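Local coordinates for protein UV damage endonuclease (Sulfolobus acidocaldarius, PDB 3TC3) that probably incises damaged DNA as a manganese-bound TIM-barrel endonuclease that uses dual-dinucleotide flipping to recognise different lesions, at residues C35-K39 / S57-L62; V127-V131 / R176-F181. One frame throughout, in Å; residues are numbered along the deposited sequence.

In the fold
Loops that leave the barrel strands can be tied to the helices beside them in more than one way, and this TIM barrel gives two examples. Contact 1 folds the loop after strand 22-27 onto helix 48-71, the next helix in the chain; contact 2 ties the loop after strand 117-120 to helix 170-181, which follows the next barrel strand. Both are partly buried and peripheral, their centres about 17 and 19 Å from the chain centre and on opposite sides of it. Contact 1 combines a disulfide with a buried amide and a lysine ammonium. Contact 2 has no covalent link and relies on backbone carbonyls bound by Arg176 and Asn180, with Leu128 against Phe177.

Contact 1: residues C35-K39 / S57-L62; sequences CKADK and SNLLCL
Lys39 and Asn58 join a loop to the helix that follows it by pairing the carboxamide of Asn58 with the backbone of Lys39. Lys39 N donates to Asn58 OD1 at 3.0 Å, and Asn58 ND2 returns a bond to Lys39 O at 2.9 Å. The second bond is nearly straight, 175° at the hydrogen, and lies in the amide plane, so the two together fix the rotation of the carboxamide. ND2 also donates to Thr83 O.

The Lys39 side chain then curls over the same amide. With CG beside the backbone N (chi1 -52°), CB and CG both pass close to Asn58 OD1, CB at 3.4 Å. CD stands further from it, and bends at the third and fourth torsions carry CE to within 2.9 Å of Ser57 OG. NZ ends among three oxygens: it donates to Ser57 OG at 2.7 Å, to Asn58 OD1 at 2.8 Å, and back to its own loop at Lys36 O, 3.1 Å away. Lys39 N and NZ reach OD1 from opposite faces of the amide plane, NZ well above it.

One turn further along the helix, Cys61 CB and Leu62 N receive the methyl of the loop residue Ala37. Beyond it Cys35 SG is bonded to Cys61 SG at 2.0 Å, with a torsion of -62° about the S-S bond.

The loop is thus held at both ends of the segment. At Lys39 the positive charge is probably stabilised by three neutral oxygen dipoles, with no carboxylate among these partners, and the grip depends on Asn58 and Ser57 staying in place; the covalent bond fixes Cys35 to Cys61 whatever the state of those hydrogen bonds.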
loop_
_atom_site.group_PDB
_atom_site.type_symbol
_atom_site.label_atom_id
_atom_site.label_comp_id
_atom_site.label_asym_id
_atom_site.label_seq_id
_atom_site.Cartn_x
_atom_site.Cartn_y
_atom_site.Cartn_z
ATOM N N CYS A 35 -10.684 17.686 1.048
ATOM C CA CYS A 35 -9.953 17.676 -0.294
ATOM C C CYS A 35 -9.865 16.219 -0.772
ATOM O O CYS A 35 -8.910 15.460 -0.388
ATOM C CB CYS A 35 -8.459 18.141 -0.214
ATOM S SG CYS A 35 -8.245 19.214 -1.557
ATOM N N LYS A 36 -10.760 15.787 -1.627
ATOM C CA LYS A 36 -10.680 14.390 -2.065
ATOM C C LYS A 36 -9.514 14.087 -3.030
ATOM O O LYS A 36 -9.386 14.698 -4.103
ATOM C CB LYS A 36 -12.024 14.022 -2.613
ATOM C CG LYS A 36 -12.145 12.685 -3.198
ATOM C CD LYS A 36 -13.616 12.549 -3.614
ATOM C CE LYS A 36 -13.972 11.160 -4.184
ATOM N NZ LYS A 36 -13.802 10.084 -3.221
ATOM N N ALA A 37 -8.666 13.131 -2.608
ATOM C CA ALA A 37 -7.449 12.834 -3.353
ATOM C C ALA A 37 -7.580 11.562 -4.218
ATOM O O ALA A 37 -6.585 11.167 -4.890
ATOM C CB ALA A 37 -6.203 12.712 -2.399
ATOM N N ASP A 38 -8.734 10.871 -4.133
ATOM C CA ASP A 38 -8.914 9.516 -4.695
ATOM C C ASP A 38 -10.066 9.456 -5.719
ATOM O O ASP A 38 -10.709 8.431 -5.902
ATOM C CB ASP A 38 -9.133 8.514 -3.610
ATOM C CG ASP A 38 -10.471 8.736 -2.845
ATOM O OD1 ASP A 38 -11.046 9.836 -2.942
ATOM O OD2 ASP A 38 -10.856 7.799 -2.111
ATOM N N LYS A 39 -10.284 10.562 -6.408
ATOM C CA LYS A 39 -11.427 10.643 -7.352
ATOM C C LYS A 39 -11.005 9.894 -8.629
ATOM O O LYS A 39 -9.821 9.916 -9.010
ATOM C CB LYS A 39 -11.722 12.098 -7.767
ATOM C CG LYS A 39 -11.892 13.058 -6.569
ATOM C CD LYS A 39 -12.417 14.474 -7.028
ATOM C CE LYS A 39 -11.360 15.210 -7.799
ATOM N NZ LYS A 39 -10.024 15.303 -7.114
ATOM N N SER A 57 -6.728 17.848 -9.612
ATOM C CA SER A 57 -7.417 18.116 -8.366
ATOM C C SER A 57 -6.973 17.055 -7.361
ATOM O O SER A 57 -6.786 17.381 -6.177
ATOM C CB SER A 57 -8.935 18.132 -8.420
ATOM O OG SER A 57 -9.525 17.057 -9.156
ATOM N N ASN A 58 -6.799 15.829 -7.809
ATOM C CA ASN A 58 -6.321 14.819 -6.857
ATOM C C ASN A 58 -4.979 15.194 -6.256
ATOM O O ASN A 58 -4.732 14.969 -5.045
ATOM C CB ASN A 58 -6.198 13.430 -7.522
ATOM C CG ASN A 58 -7.540 12.692 -7.725
ATOM O OD1 ASN A 58 -8.545 12.932 -7.011
ATOM N ND2 ASN A 58 -7.513 11.661 -8.585
ATOM N N LEU A 59 -4.077 15.660 -7.110
ATOM C CA LEU A 59 -2.738 15.914 -6.690
ATOM C C LEU A 59 -2.718 17.137 -5.744
ATOM O O LEU A 59 -1.916 17.197 -4.809
ATOM C CB LEU A 59 -1.833 16.078 -7.892
ATOM C CG LEU A 59 -1.551 14.759 -8.648
ATOM C CD1 LEU A 59 -1.034 15.043 -10.067
ATOM C CD2 LEU A 59 -0.501 13.945 -7.870
ATOM N N LEU A 60 -3.473 18.200 -6.078
ATOM C CA LEU A 60 -3.660 19.348 -5.141
ATOM C C LEU A 60 -4.046 18.890 -3.737
ATOM O O LEU A 60 -3.479 19.332 -2.702
ATOM C CB LEU A 60 -4.757 20.295 -5.656
ATOM C CG LEU A 60 -4.940 21.562 -4.760
ATOM C CD1 LEU A 60 -4.986 22.826 -5.604
ATOM C CD2 LEU A 60 -6.081 21.584 -3.645
ATOM N N CYS A 61 -5.057 18.007 -3.684
ATOM C CA CYS A 61 -5.570 17.471 -2.435
ATOM C C CYS A 61 -4.520 16.605 -1.793
ATOM O O CYS A 61 -4.314 16.702 -0.582
ATOM C CB CYS A 61 -6.793 16.694 -2.748
ATOM S SG CYS A 61 -8.247 17.815 -3.045
ATOM N N LEU A 62 -3.819 15.781 -2.596
ATOM C CA LEU A 62 -2.675 15.007 -1.993
ATOM C C LEU A 62 -1.653 15.909 -1.326
ATOM O O LEU A 62 -1.233 15.593 -0.228
ATOM C CB LEU A 62 -2.013 14.117 -3.090
ATOM C CG LEU A 62 -0.808 13.268 -2.582
ATOM C CD1 LEU A 62 -1.112 12.274 -1.399
ATOM C CD2 LEU A 62 -0.228 12.497 -3.774
#

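Contact 2: residues V127-V131 / R176-F181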
loop_
_atom_site.group_PDB
_atom_site.type_symbol
_atom_site.label_atom_id
_atom_site.label_comp_id
_atom_site.label_asym_id
_atom_site.label_seq_id
_atom_site.Cartn_x
_atom_site.Cartn_y
_atom_site.Cartn_z
ATOM N N VAL A 127 -2.914 -9.321 -10.673
ATOM C CA VAL A 127 -2.753 -10.778 -10.374
ATOM C C VAL A 127 -1.501 -11.208 -11.125
ATOM O O VAL A 127 -1.547 -11.709 -12.265
ATOM C CB VAL A 127 -3.977 -11.612 -10.869
ATOM C CG1 VAL A 127 -3.742 -13.030 -10.313
ATOM C CG2 VAL A 127 -5.291 -10.989 -10.334
ATOM N N LEU A 128 -0.352 -10.987 -10.469
ATOM C CA LEU A 128 0.937 -11.092 -11.197
ATOM C C LEU A 128 1.166 -12.554 -11.563
ATOM O O LEU A 128 1.863 -12.807 -12.554
ATOM C CB LEU A 128 2.075 -10.534 -10.297
ATOM C CG LEU A 128 3.454 -10.720 -11.012
ATOM C CD1 LEU A 128 3.562 -9.850 -12.291
ATOM C CD2 LEU A 128 4.439 -10.177 -10.000
ATOM N N ASN A 129 0.576 -13.481 -10.781
ATOM C CA ASN A 129 0.802 -14.914 -11.042
ATOM C C ASN A 129 -0.392 -15.547 -11.739
ATOM O O ASN A 129 -0.631 -16.792 -11.696
ATOM C CB ASN A 129 1.052 -15.641 -9.725
ATOM C CG ASN A 129 -0.204 -15.793 -8.906
ATOM O OD1 ASN A 129 -1.212 -15.114 -9.132
ATOM N ND2 ASN A 129 -0.203 -16.822 -8.024
ATOM N N SER A 130 -1.216 -14.770 -12.425
ATOM C CA SER A 130 -2.326 -15.404 -13.176
ATOM C C SER A 130 -1.870 -16.423 -14.207
ATOM O O SER A 130 -0.805 -16.276 -14.797
ATOM C CB SER A 130 -3.067 -14.296 -13.994
ATOM O OG SER A 130 -4.236 -14.857 -14.640
ATOM N N VAL A 131 -2.685 -17.438 -14.423
ATOM C CA VAL A 131 -2.409 -18.352 -15.550
ATOM C C VAL A 131 -2.796 -17.775 -16.915
ATOM O O VAL A 131 -2.437 -18.330 -17.965
ATOM C CB VAL A 131 -3.130 -19.726 -15.362
ATOM C CG1 VAL A 131 -2.747 -20.440 -14.053
ATOM C CG2 VAL A 131 -4.632 -19.590 -15.392
ATOM N N ARG A 176 4.694 -19.686 -10.255
ATOM C CA ARG A 176 4.247 -18.747 -11.329
ATOM C C ARG A 176 4.488 -17.293 -10.842
ATOM O O ARG A 176 4.934 -16.437 -11.630
ATOM C CB ARG A 176 2.754 -18.820 -11.676
ATOM C CG ARG A 176 2.377 -20.132 -12.406
ATOM C CD ARG A 176 0.976 -19.975 -13.098
ATOM N NE ARG A 176 -0.056 -19.405 -12.207
ATOM C CZ ARG A 176 -0.713 -20.101 -11.295
ATOM N NH1 ARG A 176 -0.512 -21.447 -11.171
ATOM N NH2 ARG A 176 -1.577 -19.496 -10.506
ATOM N N PHE A 177 4.280 -17.039 -9.554
ATOM C CA PHE A 177 4.544 -15.660 -9.122
ATOM C C PHE A 177 6.008 -15.302 -9.326
ATOM O O PHE A 177 6.354 -14.219 -9.777
ATOM C CB PHE A 177 4.161 -15.533 -7.656
ATOM C CG PHE A 177 4.411 -14.144 -7.110
ATOM C CD1 PHE A 177 5.706 -13.733 -6.678
ATOM C CD2 PHE A 177 3.340 -13.250 -7.012
ATOM C CE1 PHE A 177 5.874 -12.440 -6.257
ATOM C CE2 PHE A 177 3.556 -11.918 -6.599
ATOM C CZ PHE A 177 4.830 -11.518 -6.170
ATOM N N ILE A 178 6.883 -16.174 -8.824
ATOM C CA ILE A 178 8.346 -15.944 -8.936
ATOM C C ILE A 178 8.797 -15.808 -10.433
ATOM O O ILE A 178 9.550 -14.857 -10.746
ATOM C CB ILE A 178 9.119 -17.070 -8.255
ATOM C CG1 ILE A 178 8.907 -16.945 -6.725
ATOM C CG2 ILE A 178 10.632 -16.956 -8.599
ATOM C CD1 ILE A 178 9.494 -18.116 -5.918
ATOM N N GLU A 179 8.255 -16.680 -11.307
ATOM C CA GLU A 179 8.616 -16.612 -12.726
ATOM C C GLU A 179 8.253 -15.246 -13.316
ATOM O O GLU A 179 9.051 -14.646 -14.008
ATOM C CB GLU A 179 7.966 -17.746 -13.536
ATOM C CG GLU A 179 8.658 -17.857 -14.938
ATOM C CD GLU A 179 7.974 -18.628 -16.072
ATOM O OE1 GLU A 179 6.897 -19.226 -15.893
ATOM O OE2 GLU A 179 8.569 -18.587 -17.183
ATOM N N ASN A 180 7.017 -14.797 -13.033
ATOM C CA ASN A 180 6.567 -13.573 -13.681
ATOM C C ASN A 180 7.196 -12.346 -13.014
ATOM O O ASN A 180 7.477 -11.353 -13.677
ATOM C CB ASN A 180 5.031 -13.471 -13.562
ATOM C CG ASN A 180 4.308 -14.548 -14.465
ATOM O OD1 ASN A 180 5.010 -15.189 -15.277
ATOM N ND2 ASN A 180 3.049 -14.772 -14.334
ATOM N N PHE A 181 7.465 -12.439 -11.676
ATOM C CA PHE A 181 8.191 -11.383 -11.020
ATOM C C PHE A 181 9.562 -11.106 -11.698
ATOM O O PHE A 181 10.006 -9.972 -11.870
ATOM C CB PHE A 181 8.433 -11.734 -9.518
ATOM C CG PHE A 181 9.340 -10.784 -8.847
ATOM C CD1 PHE A 181 8.897 -9.514 -8.417
ATOM C CD2 PHE A 181 10.645 -11.195 -8.564
ATOM C CE1 PHE A 181 9.818 -8.581 -7.790
ATOM C CE2 PHE A 181 11.507 -10.314 -7.952
ATOM C CZ PHE A 181 11.117 -9.018 -7.520
HETATM O O HOH W 1 1.551 -16.644 -16.024
#
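Asn180 and Arg176, one helical turn apart, bind the carbonyls of Leu128 and Asn129 in the loop 127-131. In this TIM barrel the loop follows strand 117-120, whereas helix 170-181 comes after the neighbouring strand 158-162, so the contact joins a loop after one strand to the helix that follows the next strand. The loop makes a type I beta turn, closed by Ser130 N to Val127 O, and its bend presents the two carbonyls to the helix.

Asn180 ND2 uses both of its hydrogens. One goes to Leu128 O at 2.9 Å, in the carbonyl plane and close to the plane of the amide itself. The other goes to a water, which in turn donates to Ser130 O at 2.7 Å; the water thereby completes a bridge from the same amide nitrogen to a second carbonyl of the turn.

Asn129 O is gripped chiefly by Arg176 NE, at 2.7 Å with 155° at the hydrogen. This oxygen lies at the guanidinium edge, close to its plane, where NH2 adds a second, weak and bent bond. Arg176 NH1 is satisfied by Met167 O, and NH2 has a further weak bond to Ser173 OG. The ND2 of Asn129 donates to Ser165 O and to Ser173 O, an earlier residue of the same helix, while its CB lies 3.5 Å from Phe177 N.

Apolar atoms fill in beside these bonds. Leu128, with CG anti to its amide nitrogen (chi1 176°), sends CD2 over one face of the Phe177 ring in a CH-pi contact, 4.3 Å from the centroid, while Phe177 packs on Ile194 of the barrel and on Ile209. At the outer end, Val131 CG1 lies 3.4 Å above the centre of the Arg176 guanidinium plane.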